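Local atomic coordinates of early transcribed membrane protein 13 (Plasmodium falciparum, PDB entry 2VWA), a protein that binds phosphatidylethanolamine through its soluble domain and, as a sporozoite membrane protein, is essential for liver-stage development of the malaria parasite. Residues 19-22 / 23-27; 31-34 / 35-38; 53-56 / 57-61; 72-75 / 76-80; 85-88 / 89-93. All blocks are in the same frame, centred on the assembly; numbering follows the deposited sequence.

In the fold
All five contacts are local, each within one helix or at its start, so none closes a long loop; they follow one another in series without nesting or crossing. Interaction 1 opens helix 21-41, and interaction 2 lies further along it, with centres about 17 Å apart. Interaction 3 begins helix 54-67, and interactions 4 and 5 occupy the start and middle of helix 74-99. Side chains join them: Gln76 to Val19 links interactions 4 and 1, Tyr56 to His38 links 3 and 2, and Gln36 to His87 links 2 and 5. Met57 packs on Lys85 and Leu88, bringing helix 54-67 against helix 74-99. Interactions 2 and 5 both touch the phosphatidylethanolamine.

Interaction 1 (19-22 / 23-27); sequences VSIK and RYNNF
The Tyr24 ring has the carbonyl oxygen of Ile21 at its edge, near the ring plane, while its far end leaves this turn for helix 74-99, where it makes a cation-pi contact with Lys79 and packs on Gln76 and Ala80. The Arg23 guanidinium is met obliquely by Val19 CB. The Asn25 amide lies beside Ile21, both side chains pointing the same way, with OD1 3.5 Å from Ile21 CG2. These groups surround the start of helix 21-41, where Ser20 is the N-cap: its OG, turned in between the backbone N and the carbonyl carbon (chi1 66°), accepts a weak bond of 3.3 Å from Arg23 N. The first helical turn is firmer, with Tyr24 N bonded to Ser20 O at 2.9 Å and Asn25 N to Ile21 O at 2.8 Å. Just ahead of the cap, Val19 folds back over the turn, its CG2 4.0 Å from Tyr24 CB, and its carbonyl oxygen takes a hydrogen bond from Gln76 NE2.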
# COMPACT_ATOMS: atom_id res chain seq x y z
N VAL A 19 -0.86 -2.95 16.78
CA VAL A 19 0.24 -2.07 17.17
C VAL A 19 -0.39 -0.74 17.62
O VAL A 19 -1.56 -0.49 17.35
CB VAL A 19 1.26 -1.81 16.02
CG1 VAL A 19 1.87 -3.10 15.51
CG2 VAL A 19 0.59 -0.93 14.86
N SER A 20 0.38 0.12 18.29
CA SER A 20 -0.15 1.42 18.72
C SER A 20 -0.54 2.34 17.56
O SER A 20 -0.03 2.20 16.44
CB SER A 20 0.88 2.15 19.58
OG SER A 20 2.01 2.49 18.80
N ILE A 21 -1.41 3.29 17.83
CA ILE A 21 -1.78 4.29 16.83
C ILE A 21 -0.56 5.04 16.23
O ILE A 21 -0.49 5.20 15.00
CB ILE A 21 -2.87 5.26 17.38
CG1 ILE A 21 -4.19 4.48 17.60
CG2 ILE A 21 -3.10 6.43 16.41
CD1 ILE A 21 -5.43 5.35 18.10
N LYS A 22 0.38 5.47 17.06
CA LYS A 22 1.61 6.09 16.57
C LYS A 22 2.39 5.23 15.53
O LYS A 22 2.75 5.71 14.46
CB LYS A 22 2.51 6.52 17.74
CG LYS A 22 2.01 7.77 18.44
CD LYS A 22 2.95 8.23 19.55
CE LYS A 22 2.50 9.59 20.15
NZ LYS A 22 1.23 9.42 20.97
N ARG A 23 2.64 3.97 15.87
CA ARG A 23 3.25 3.05 14.95
C ARG A 23 2.42 2.79 13.69
O ARG A 23 2.98 2.76 12.59
CB ARG A 23 3.59 1.76 15.66
CG ARG A 23 4.98 1.87 16.22
CD ARG A 23 5.31 0.86 17.27
NE ARG A 23 5.45 -0.52 16.80
CZ ARG A 23 6.44 -0.96 16.04
NH1 ARG A 23 7.34 -0.12 15.59
NH2 ARG A 23 6.51 -2.23 15.70
N TYR A 24 1.11 2.63 13.86
CA TYR A 24 0.20 2.44 12.73
C TYR A 24 0.26 3.64 11.79
O TYR A 24 0.46 3.46 10.60
CB TYR A 24 -1.25 2.24 13.18
CG TYR A 24 -2.20 2.27 12.02
CD1 TYR A 24 -2.38 1.15 11.25
CD2 TYR A 24 -2.89 3.43 11.67
CE1 TYR A 24 -3.21 1.17 10.17
CE2 TYR A 24 -3.72 3.46 10.57
CZ TYR A 24 -3.87 2.31 9.83
OH TYR A 24 -4.69 2.24 8.72
N ASN A 25 0.11 4.85 12.32
CA ASN A 25 0.11 6.05 11.48
C ASN A 25 1.44 6.27 10.78
O ASN A 25 1.46 6.70 9.63
CB ASN A 25 -0.25 7.34 12.25
CG ASN A 25 -1.73 7.42 12.66
OD1 ASN A 25 -2.05 8.15 13.60
ND2 ASN A 25 -2.62 6.67 12.00
N ASN A 26 2.54 6.02 11.48
CA ASN A 26 3.84 6.26 10.91
C ASN A 26 4.05 5.25 9.79
O ASN A 26 4.45 5.62 8.70
CB ASN A 26 4.92 6.17 12.00
CG ASN A 26 6.33 5.90 11.43
OD1 ASN A 26 6.99 6.81 10.92
ND2 ASN A 26 6.78 4.64 11.50
N PHE A 27 3.75 3.97 10.04
CA PHE A 27 3.75 2.91 9.03
C PHE A 27 2.94 3.27 7.79
O PHE A 27 3.40 3.08 6.67
CB PHE A 27 3.15 1.61 9.61
CG PHE A 27 3.05 0.49 8.60
CD1 PHE A 27 4.13 -0.37 8.38
CD2 PHE A 27 1.88 0.29 7.87
CE1 PHE A 27 4.04 -1.41 7.43
CE2 PHE A 27 1.80 -0.73 6.90
CZ PHE A 27 2.89 -1.59 6.69

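Interaction 2 (31-34 / 35-38); sequences ARLS and IQKH. With PTY (phosphatidylethanolamine), chain G.
Four successive i to i+4 backbone bonds carry helix 21-41 through residues 31-38, from Ile35 N to Ala31 O (3.1 Å) through His38 N to Ser34 O (3.2 Å). On the lipid-facing side, Arg32 reaches out with its chain extended from CG to NE, and PTY C21 lies over one face of its guanidinium; NH1 comes within 3.8 Å of PTY C20, while NH2 forms a salt bridge with Asp83. One turn on, Gln36 leaves the backbone with CG anti to N (chi1 174°) and runs extended to the headgroup. Its NE2 gives PTY O12 a weak, bent bond of 3.1 Å and also bonds Glu40, whereas OE1 accepts from His87. Leu33 lies alongside, its CD2 4.1 Å from Gln36 OE1. Elsewhere on the helix Ile35 packs on Tyr56 and Phe60, and His38 ND1 bonds Tyr56 OH. Arg32 and Gln36 thus treat the lipid differently: the guanidinium, engaged by Asp83, offers a flat face to the acyl chain, and the buried amide spans phosphate and protein. With Glu40 and His87 both bonded to it, the amide is probably held in orientation, leaving NE2 close enough to the phosphate oxygen for that weak bond.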
# COMPACT_ATOMS: atom_id res chain seq x y z
N ALA A 31 4.23 3.53 4.02
CA ALA A 31 3.54 2.75 2.98
C ALA A 31 2.97 3.65 1.88
O ALA A 31 3.04 3.30 0.69
CB ALA A 31 2.41 1.86 3.59
N ARG A 32 2.45 4.82 2.30
CA ARG A 32 1.97 5.83 1.34
C ARG A 32 3.03 6.26 0.35
O ARG A 32 2.80 6.19 -0.86
CB ARG A 32 1.40 7.06 2.04
CG ARG A 32 -0.05 6.90 2.44
CD ARG A 32 -0.61 8.22 2.95
NE ARG A 32 -1.76 7.96 3.79
CZ ARG A 32 -2.17 8.74 4.78
NH1 ARG A 32 -1.53 9.85 5.05
NH2 ARG A 32 -3.24 8.39 5.49
N LEU A 33 4.18 6.71 0.85
CA LEU A 33 5.22 7.21 -0.07
C LEU A 33 5.81 6.07 -0.86
O LEU A 33 6.22 6.24 -2.00
CB LEU A 33 6.33 7.98 0.67
CG LEU A 33 5.81 9.28 1.31
CD1 LEU A 33 6.77 9.77 2.40
CD2 LEU A 33 5.55 10.39 0.26
N SER A 34 5.83 4.89 -0.29
CA SER A 34 6.51 3.80 -0.94
C SER A 34 5.74 3.28 -2.16
O SER A 34 6.32 2.96 -3.19
CB SER A 34 6.83 2.72 0.09
OG SER A 34 7.08 1.47 -0.53
N ILE A 35 4.43 3.22 -2.06
CA ILE A 35 3.63 2.71 -3.14
C ILE A 35 3.42 3.86 -4.14
O ILE A 35 3.19 3.64 -5.32
CB ILE A 35 2.27 2.10 -2.62
CG1 ILE A 35 1.69 1.12 -3.64
CG2 ILE A 35 1.24 3.18 -2.23
CD1 ILE A 35 0.38 0.46 -3.16
N GLN A 36 3.48 5.09 -3.65
CA GLN A 36 3.45 6.25 -4.51
C GLN A 36 4.61 6.18 -5.50
O GLN A 36 4.41 6.28 -6.72
CB GLN A 36 3.54 7.52 -3.68
CG GLN A 36 3.65 8.75 -4.54
CD GLN A 36 3.43 10.03 -3.79
OE1 GLN A 36 2.80 10.07 -2.72
NE2 GLN A 36 3.93 11.10 -4.36
N LYS A 37 5.83 6.00 -4.99
CA LYS A 37 6.99 5.81 -5.87
C LYS A 37 6.85 4.64 -6.83
O LYS A 37 7.23 4.76 -7.99
CB LYS A 37 8.28 5.65 -5.10
CG LYS A 37 8.81 6.95 -4.59
CD LYS A 37 9.55 6.67 -3.29
CE LYS A 37 10.14 7.94 -2.71
NZ LYS A 37 11.38 7.56 -1.98
N HIS A 38 6.33 3.51 -6.36
CA HIS A 38 6.09 2.39 -7.27
C HIS A 38 5.05 2.76 -8.33
O HIS A 38 5.24 2.47 -9.50
CB HIS A 38 5.67 1.14 -6.52
CG HIS A 38 5.63 -0.09 -7.38
ND1 HIS A 38 4.48 -0.52 -8.01
CD2 HIS A 38 6.61 -0.96 -7.73
CE1 HIS A 38 4.75 -1.62 -8.70
NE2 HIS A 38 6.03 -1.91 -8.54
C1 PTY G . 4.33 15.12 -3.89
C2 PTY G . 6.19 15.01 -9.81
C3 PTY G . 5.94 13.56 -9.42
O4 PTY G . 3.70 15.08 -2.60
C5 PTY G . 3.89 14.75 -6.31
C6 PTY G . 3.46 14.36 -4.89
O7 PTY G . 2.08 14.67 -4.68
C8 PTY G . 1.17 13.54 -4.80
O10 PTY G . 1.28 12.77 -5.74
C11 PTY G . 0.07 13.31 -3.78
C12 PTY G . -0.83 14.54 -3.70
C13 PTY G . -2.19 14.26 -3.08
C14 PTY G . -2.13 14.11 -1.56
C15 PTY G . -2.61 15.36 -0.84
C16 PTY G . -2.14 15.39 0.61
C17 PTY G . -3.12 14.65 1.51
C18 PTY G . -2.66 14.60 2.97
C19 PTY G . -3.83 14.28 3.89
C20 PTY G . -3.70 12.88 4.49
C21 PTY G . -4.74 11.91 3.94
C22 PTY G . -6.08 12.05 4.66
C23 PTY G . -6.37 10.87 5.57
C24 PTY G . -7.32 9.86 4.93
C25 PTY G . -7.13 8.50 5.58
C26 PTY G . -7.79 7.36 4.80
C27 PTY G . -7.84 6.13 5.70
C28 PTY G . -8.98 5.18 5.36
C29 PTY G . -8.77 3.86 6.09
C30 PTY G . 3.31 16.30 -1.92
C31 PTY G . 2.08 17.07 -2.36
O30 PTY G . 3.98 16.69 -0.98
C32 PTY G . 0.96 16.95 -1.33
C33 PTY G . -0.08 18.05 -1.54
C34 PTY G . -0.46 18.73 -0.22
C35 PTY G . -1.76 19.51 -0.37
C36 PTY G . -1.63 20.90 0.25
C37 PTY G . -2.46 21.02 1.53
C38 PTY G . -1.80 21.98 2.52
C39 PTY G . -1.27 21.24 3.75
C40 PTY G . -1.99 21.69 5.02
C41 PTY G . -1.89 20.64 6.12
C42 PTY G . -3.26 20.05 6.47
C43 PTY G . -3.32 19.60 7.92
C44 PTY G . -3.91 18.20 8.04
P1 PTY G . 6.17 13.42 -6.75
O11 PTY G . 6.71 13.22 -8.26
O12 PTY G . 6.37 12.11 -6.01
O13 PTY G . 6.78 14.68 -6.19
O14 PTY G . 4.57 13.66 -6.93
N1 PTY G . 6.93 15.05 -11.06

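Interaction 3 (53-56 / 57-61)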
# COMPACT_ATOMS: atom_id res chain seq x y z
N ASN A 53 -6.70 -1.25 -7.69
CA ASN A 53 -6.44 -2.66 -7.59
C ASN A 53 -6.11 -3.09 -6.16
O ASN A 53 -5.01 -2.85 -5.67
CB ASN A 53 -5.36 -3.09 -8.57
CG ASN A 53 -5.20 -4.57 -8.59
OD1 ASN A 53 -4.88 -5.17 -7.58
ND2 ASN A 53 -5.44 -5.17 -9.72
N MSE A 54 -7.08 -3.75 -5.52
CA MSE A 54 -7.01 -4.15 -4.11
C MSE A 54 -5.86 -5.11 -3.80
O MSE A 54 -5.11 -4.91 -2.84
CB MSE A 54 -8.33 -4.78 -3.69
CG MSE A 54 -9.48 -3.83 -3.84
SE MSE A 54 -9.39 -2.42 -2.46
CE MSE A 54 -11.06 -2.90 -1.51
N GLU A 55 -5.73 -6.14 -4.63
CA GLU A 55 -4.68 -7.13 -4.49
C GLU A 55 -3.28 -6.47 -4.54
O GLU A 55 -2.37 -6.85 -3.78
CB GLU A 55 -4.87 -8.17 -5.57
CG GLU A 55 -3.82 -9.26 -5.63
CD GLU A 55 -4.06 -10.20 -6.82
OE1 GLU A 55 -4.79 -11.21 -6.63
OE2 GLU A 55 -3.51 -9.93 -7.93
N TYR A 56 -3.13 -5.48 -5.41
CA TYR A 56 -1.95 -4.66 -5.50
C TYR A 56 -1.62 -3.92 -4.20
O TYR A 56 -0.47 -3.89 -3.76
CB TYR A 56 -2.12 -3.70 -6.65
CG TYR A 56 -1.07 -2.64 -6.79
CD1 TYR A 56 0.29 -2.97 -6.84
CD2 TYR A 56 -1.44 -1.30 -6.90
CE1 TYR A 56 1.25 -1.99 -6.99
CE2 TYR A 56 -0.49 -0.31 -7.05
CZ TYR A 56 0.85 -0.66 -7.09
OH TYR A 56 1.78 0.34 -7.24
N MSE A 57 -2.62 -3.33 -3.57
CA MSE A 57 -2.34 -2.65 -2.32
C MSE A 57 -2.07 -3.60 -1.16
O MSE A 57 -1.19 -3.32 -0.36
CB MSE A 57 -3.38 -1.61 -1.97
CG MSE A 57 -4.50 -1.57 -2.92
SE MSE A 57 -4.85 0.30 -3.28
CE MSE A 57 -5.30 0.21 -5.18
N GLN A 58 -2.80 -4.71 -1.12
CA GLN A 58 -2.57 -5.76 -0.14
C GLN A 58 -1.15 -6.31 -0.22
O GLN A 58 -0.46 -6.38 0.79
CB GLN A 58 -3.55 -6.90 -0.34
CG GLN A 58 -4.86 -6.73 0.40
CD GLN A 58 -5.40 -8.05 0.94
OE1 GLN A 58 -5.90 -8.88 0.17
NE2 GLN A 58 -5.30 -8.25 2.26
N LYS A 59 -0.71 -6.67 -1.42
CA LYS A 59 0.64 -7.23 -1.60
C LYS A 59 1.66 -6.25 -1.08
O LYS A 59 2.67 -6.67 -0.51
CB LYS A 59 0.92 -7.57 -3.06
CG LYS A 59 0.19 -8.77 -3.59
CD LYS A 59 0.71 -9.06 -4.97
CE LYS A 59 -0.20 -9.97 -5.76
NZ LYS A 59 0.02 -11.38 -5.38
N PHE A 60 1.37 -4.97 -1.24
CA PHE A 60 2.24 -3.90 -0.75
C PHE A 60 2.28 -3.76 0.77
O PHE A 60 3.34 -3.57 1.36
CB PHE A 60 1.86 -2.55 -1.37
CG PHE A 60 3.00 -1.88 -2.00
CD1 PHE A 60 3.87 -1.10 -1.23
CD2 PHE A 60 3.27 -2.06 -3.35
CE1 PHE A 60 4.98 -0.50 -1.82
CE2 PHE A 60 4.39 -1.46 -3.94
CZ PHE A 60 5.24 -0.69 -3.17
N VAL A 61 1.11 -3.86 1.40
CA VAL A 61 1.02 -3.75 2.84
C VAL A 61 1.66 -4.99 3.50
O VAL A 61 2.30 -4.88 4.54
CB VAL A 61 -0.47 -3.53 3.31
CG1 VAL A 61 -0.60 -3.65 4.82
CG2 VAL A 61 -0.99 -2.16 2.85
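Met57 N donates to Asn53 O in its carbonyl plane at 3.2 Å, and Asn53 is also the N-cap of helix 54-67, its OD1 accepting the capping bond from Tyr56 N at 2.8 Å. Both oxygens of Asn53 therefore serve the first turn. Gln58 N then bonds Met54 O almost straight (2.9 Å, 171° at the hydrogen), and Lys59 N bonds Glu55 O. Among the side chains, Glu55 and Lys59 lie side by side, pointing the same way, but their contact is aliphatic: Glu55 CG meets Lys59 CE at 3.7 Å. The charged ends stop short of a salt bridge, OE2 and NZ being 4.6 Å apart, and NZ is bonded to Lys8 O. The selenomethionine side chain of Met57 curls back over Asn53 O and touches Lys85 of helix 74-99, although its nearly eclipsed first torsion (chi1 4°) makes the detail of this placement uncertain. Tyr56 packs on Phe39 of helix 21-41 and meets His50 edge-to-face, and its OH bonds His38 ND1. With CG anti to the backbone N (chi1 172°), Tyr56 runs alongside Phe60; the two rings meet obliquely, CE1 of Tyr56 at 4.2 Å from CD2 of Phe60.

Interaction 4 (72-75 / 76-80); sequences LSKY and QENKA
Gln76 folds back along the start of its own helix: CB lies 3.8 Å from Leu72 CG and close to Ser73 O, CG and CD pass Ser73 OG, and OE1 accepts from Ser73 N at 3.1 Å. That last bond is nearly straight (175° at the hydrogen) and lies in the amide carbonyl plane, on a lone pair. An extended chain beyond CG brings the amide to this backbone N-H, and NE2 donates to Val19 O before helix 21-41. In the other direction Gln76 N donates to Ser73 OG at 3.2 Å. The reciprocal pair is a capping box, with Ser73 as N-cap of helix 74-99; Ser73 OG also bonds Asp18. Ser73 O receives Glu77 N at 2.7 Å, nearly along the C=O axis, and so starts the regular helical bonding. Leu72, just before the cap, crosses Gln76 at about a right angle and reaches forward to Ala80, CD2 to CB 4.2 Å. On another side Tyr75 and Lys79 run side by side, Tyr75 OH being 3.9 Å from Lys79 CD. Lys79 itself touches the phosphatidylethanolamine.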
# COMPACT_ATOMS: atom_id res chain seq x y z
N LEU A 72 1.17 -5.68 11.81
CA LEU A 72 -0.15 -5.09 11.99
C LEU A 72 -1.11 -6.18 12.33
O LEU A 72 -0.86 -7.34 12.01
CB LEU A 72 -0.60 -4.42 10.69
CG LEU A 72 -0.37 -2.90 10.54
CD1 LEU A 72 0.87 -2.39 11.22
CD2 LEU A 72 -0.42 -2.42 9.07
N SER A 73 -2.20 -5.83 13.00
CA SER A 73 -3.31 -6.77 13.11
C SER A 73 -4.12 -6.85 11.82
O SER A 73 -4.03 -5.95 10.96
CB SER A 73 -4.20 -6.38 14.28
OG SER A 73 -4.85 -5.18 14.00
N LYS A 74 -4.92 -7.92 11.67
CA LYS A 74 -5.74 -8.12 10.47
C LYS A 74 -6.56 -6.88 10.24
O LYS A 74 -6.59 -6.34 9.11
CB LYS A 74 -6.66 -9.33 10.61
CG LYS A 74 -7.21 -9.85 9.25
CD LYS A 74 -8.55 -10.60 9.38
CE LYS A 74 -8.39 -12.13 9.52
NZ LYS A 74 -7.85 -12.61 10.86
N TYR A 75 -7.20 -6.39 11.30
CA TYR A 75 -8.01 -5.19 11.20
C TYR A 75 -7.18 -3.97 10.77
O TYR A 75 -7.66 -3.11 10.01
CB TYR A 75 -8.82 -4.95 12.50
CG TYR A 75 -9.25 -3.51 12.75
CD1 TYR A 75 -10.52 -3.03 12.37
CD2 TYR A 75 -8.39 -2.63 13.40
CE1 TYR A 75 -10.88 -1.69 12.64
CE2 TYR A 75 -8.74 -1.32 13.65
CZ TYR A 75 -9.96 -0.86 13.27
OH TYR A 75 -10.21 0.45 13.57
N GLN A 76 -5.92 -3.89 11.24
CA GLN A 76 -5.08 -2.76 10.91
C GLN A 76 -4.58 -2.85 9.49
O GLN A 76 -4.40 -1.85 8.85
CB GLN A 76 -3.90 -2.66 11.86
CG GLN A 76 -4.15 -1.75 13.04
CD GLN A 76 -3.17 -1.96 14.17
OE1 GLN A 76 -2.58 -3.03 14.29
NE2 GLN A 76 -2.98 -0.95 14.99
N GLU A 77 -4.39 -4.07 9.01
CA GLU A 77 -3.92 -4.33 7.66
C GLU A 77 -4.99 -3.93 6.64
O GLU A 77 -4.68 -3.26 5.68
CB GLU A 77 -3.48 -5.81 7.51
CG GLU A 77 -3.08 -6.20 6.09
CD GLU A 77 -2.54 -7.61 5.96
OE1 GLU A 77 -1.51 -7.95 6.62
OE2 GLU A 77 -3.15 -8.38 5.17
N ASN A 78 -6.24 -4.34 6.87
CA ASN A 78 -7.38 -3.90 6.04
C ASN A 78 -7.60 -2.39 6.06
O ASN A 78 -7.94 -1.78 5.04
CB ASN A 78 -8.66 -4.63 6.44
CG ASN A 78 -8.55 -6.14 6.32
OD1 ASN A 78 -7.74 -6.66 5.54
ND2 ASN A 78 -9.34 -6.87 7.12
N LYS A 79 -7.43 -1.76 7.21
CA LYS A 79 -7.55 -0.32 7.28
C LYS A 79 -6.37 0.36 6.50
O LYS A 79 -6.55 1.38 5.83
CB LYS A 79 -7.66 0.09 8.75
CG LYS A 79 -7.94 1.55 8.99
CD LYS A 79 -8.45 1.83 10.41
CE LYS A 79 -7.94 3.21 10.91
NZ LYS A 79 -7.31 3.13 12.31
N ALA A 80 -5.18 -0.24 6.53
CA ALA A 80 -4.04 0.34 5.84
C ALA A 80 -4.19 0.29 4.31
O ALA A 80 -3.81 1.23 3.61
CB ALA A 80 -2.74 -0.32 6.30

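Interaction 5 (85-88 / 89-93); sequences KYHL and QKVYA. With PTY (phosphatidylethanolamine), chain G.
His87 and Val91 form the close-packed, buried part of this stretch of helix 74-99. Val91 CG2 sits over one face of the imidazole, 4.0 Å from its centroid and 28° off the ring normal, a CH-pi contact. The ring's orientation is further fixed by NE2, which bonds Gln36 OE1 of helix 21-41. Next to this pair Leu88 packs on Ile35, Tyr56 and Met57, where three helices meet, and its carbonyl oxygen takes Tyr92 N at 2.8 Å. The other side is more open to solvent, though not loosely packed. The Lys90 chain bends at chi3 and chi4, turning back across Tyr86: its NZ approaches the ring obliquely, with CE1 of Tyr86 the nearest atom at 3.1 Å. At the start of the same lysine, CB touches the lipid, 3.7 Å from PTY C13. Tyr86, exposed, also meets the acyl chain, CD1 lying 3.7 Å from PTY C24. Farther round, Gln89 places its amide plane 74° from the Tyr86 ring, while NE2 passes Lys85 CE at 3.6 Å and finds its hydrogen-bond partner in Asn52. Tyr86 O receives two weak backbone bonds, from Gln89 N and Lys90 N. Tyr86, Lys90 and Val91 are part of the wall that helix 74-99 gives the phosphatidylethanolamine pocket, along with Lys79, Met82 and Asp83, while helix 21-41 contributes Arg32, Gln36 and Glu40.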
# COMPACT_ATOMS: atom_id res chain seq x y z
N LYS A 85 -5.45 2.93 -0.91
CA LYS A 85 -6.40 3.22 -1.98
C LYS A 85 -6.73 4.70 -2.12
O LYS A 85 -6.63 5.26 -3.21
CB LYS A 85 -7.69 2.42 -1.79
CG LYS A 85 -8.68 2.56 -2.95
CD LYS A 85 -9.83 1.62 -2.77
CE LYS A 85 -10.97 1.99 -3.69
NZ LYS A 85 -12.24 1.44 -3.16
N TYR A 86 -7.09 5.34 -1.02
CA TYR A 86 -7.45 6.71 -1.04
C TYR A 86 -6.25 7.54 -1.54
O TYR A 86 -6.40 8.44 -2.39
CB TYR A 86 -7.94 7.16 0.35
CG TYR A 86 -8.58 8.55 0.39
CD1 TYR A 86 -8.13 9.53 1.29
CD2 TYR A 86 -9.61 8.90 -0.49
CE1 TYR A 86 -8.71 10.82 1.34
CE2 TYR A 86 -10.21 10.17 -0.47
CZ TYR A 86 -9.75 11.13 0.44
OH TYR A 86 -10.34 12.39 0.42
N HIS A 87 -5.06 7.22 -1.02
CA HIS A 87 -3.87 7.92 -1.37
C HIS A 87 -3.59 7.76 -2.87
O HIS A 87 -3.38 8.75 -3.57
CB HIS A 87 -2.70 7.41 -0.52
CG HIS A 87 -1.41 8.12 -0.79
ND1 HIS A 87 -1.17 9.42 -0.38
CD2 HIS A 87 -0.28 7.71 -1.43
CE1 HIS A 87 0.05 9.78 -0.74
NE2 HIS A 87 0.61 8.76 -1.38
N LEU A 88 -3.61 6.53 -3.38
CA LEU A 88 -3.34 6.33 -4.81
C LEU A 88 -4.26 7.11 -5.74
O LEU A 88 -3.83 7.58 -6.79
CB LEU A 88 -3.35 4.84 -5.20
CG LEU A 88 -2.01 4.16 -5.44
CD1 LEU A 88 -0.76 4.94 -4.98
CD2 LEU A 88 -2.03 2.80 -4.85
N GLN A 89 -5.52 7.27 -5.33
CA GLN A 89 -6.49 7.99 -6.13
C GLN A 89 -6.07 9.41 -6.32
O GLN A 89 -6.19 9.98 -7.41
CB GLN A 89 -7.87 7.91 -5.50
CG GLN A 89 -8.53 6.56 -5.76
CD GLN A 89 -9.79 6.36 -4.96
OE1 GLN A 89 -10.17 7.22 -4.17
NE2 GLN A 89 -10.46 5.22 -5.18
N LYS A 90 -5.54 9.97 -5.24
CA LYS A 90 -5.01 11.32 -5.25
C LYS A 90 -3.67 11.48 -6.02
O LYS A 90 -3.43 12.47 -6.71
CB LYS A 90 -4.85 11.79 -3.82
CG LYS A 90 -6.14 11.93 -3.06
CD LYS A 90 -5.91 12.96 -1.99
CE LYS A 90 -6.67 12.68 -0.74
NZ LYS A 90 -6.00 11.60 0.04
N VAL A 91 -2.80 10.49 -5.89
CA VAL A 91 -1.59 10.49 -6.68
C VAL A 91 -1.99 10.48 -8.17
O VAL A 91 -1.49 11.29 -8.95
CB VAL A 91 -0.67 9.28 -6.30
CG1 VAL A 91 0.49 9.14 -7.30
CG2 VAL A 91 -0.15 9.42 -4.84
N TYR A 92 -2.91 9.60 -8.54
CA TYR A 92 -3.38 9.49 -9.91
C TYR A 92 -4.05 10.75 -10.43
O TYR A 92 -3.89 11.11 -11.58
CB TYR A 92 -4.39 8.34 -9.99
CG TYR A 92 -4.72 7.87 -11.39
CD1 TYR A 92 -3.71 7.74 -12.34
CD2 TYR A 92 -6.03 7.55 -11.75
CE1 TYR A 92 -3.98 7.30 -13.62
CE2 TYR A 92 -6.32 7.10 -13.05
CZ TYR A 92 -5.28 6.98 -13.97
OH TYR A 92 -5.49 6.55 -15.25
N ALA A 93 -4.82 11.41 -9.57
CA ALA A 93 -5.46 12.68 -9.92
C ALA A 93 -4.43 13.69 -10.34
O ALA A 93 -4.61 14.39 -11.33
CB ALA A 93 -6.24 13.21 -8.75
C1 PTY G . 4.33 15.12 -3.89
C2 PTY G . 6.19 15.01 -9.81
C3 PTY G . 5.94 13.56 -9.42
O4 PTY G . 3.70 15.08 -2.60
C5 PTY G . 3.89 14.75 -6.31
C6 PTY G . 3.46 14.36 -4.89
O7 PTY G . 2.08 14.67 -4.68
C8 PTY G . 1.17 13.54 -4.80
O10 PTY G . 1.28 12.77 -5.74
C11 PTY G . 0.07 13.31 -3.78
C12 PTY G . -0.83 14.54 -3.70
C13 PTY G . -2.19 14.26 -3.08
C14 PTY G . -2.13 14.11 -1.56
C15 PTY G . -2.61 15.36 -0.84
C16 PTY G . -2.14 15.39 0.61
C17 PTY G . -3.12 14.65 1.51
C18 PTY G . -2.66 14.60 2.97
C19 PTY G . -3.83 14.28 3.89
C20 PTY G . -3.70 12.88 4.49
C21 PTY G . -4.74 11.91 3.94
C22 PTY G . -6.08 12.05 4.66
C23 PTY G . -6.37 10.87 5.57
C24 PTY G . -7.32 9.86 4.93
C25 PTY G . -7.13 8.50 5.58
C26 PTY G . -7.79 7.36 4.80
C27 PTY G . -7.84 6.13 5.70
C28 PTY G . -8.98 5.18 5.36
C29 PTY G . -8.77 3.86 6.09
C30 PTY G . 3.31 16.30 -1.92
C31 PTY G . 2.08 17.07 -2.36
O30 PTY G . 3.98 16.69 -0.98
C32 PTY G . 0.96 16.95 -1.33
C33 PTY G . -0.08 18.05 -1.54
C34 PTY G . -0.46 18.73 -0.22
C35 PTY G . -1.76 19.51 -0.37
C36 PTY G . -1.63 20.90 0.25
C37 PTY G . -2.46 21.02 1.53
C38 PTY G . -1.80 21.98 2.52
C39 PTY G . -1.27 21.24 3.75
C40 PTY G . -1.99 21.69 5.02
C41 PTY G . -1.89 20.64 6.12
C42 PTY G . -3.26 20.05 6.47
C43 PTY G . -3.32 19.60 7.92
C44 PTY G . -3.91 18.20 8.04
P1 PTY G . 6.17 13.42 -6.75
O11 PTY G . 6.71 13.22 -8.26
O12 PTY G . 6.37 12.11 -6.01
O13 PTY G . 6.78 14.68 -6.19
O14 PTY G . 4.57 13.66 -6.93
N1 PTY G . 6.93 15.05 -11.06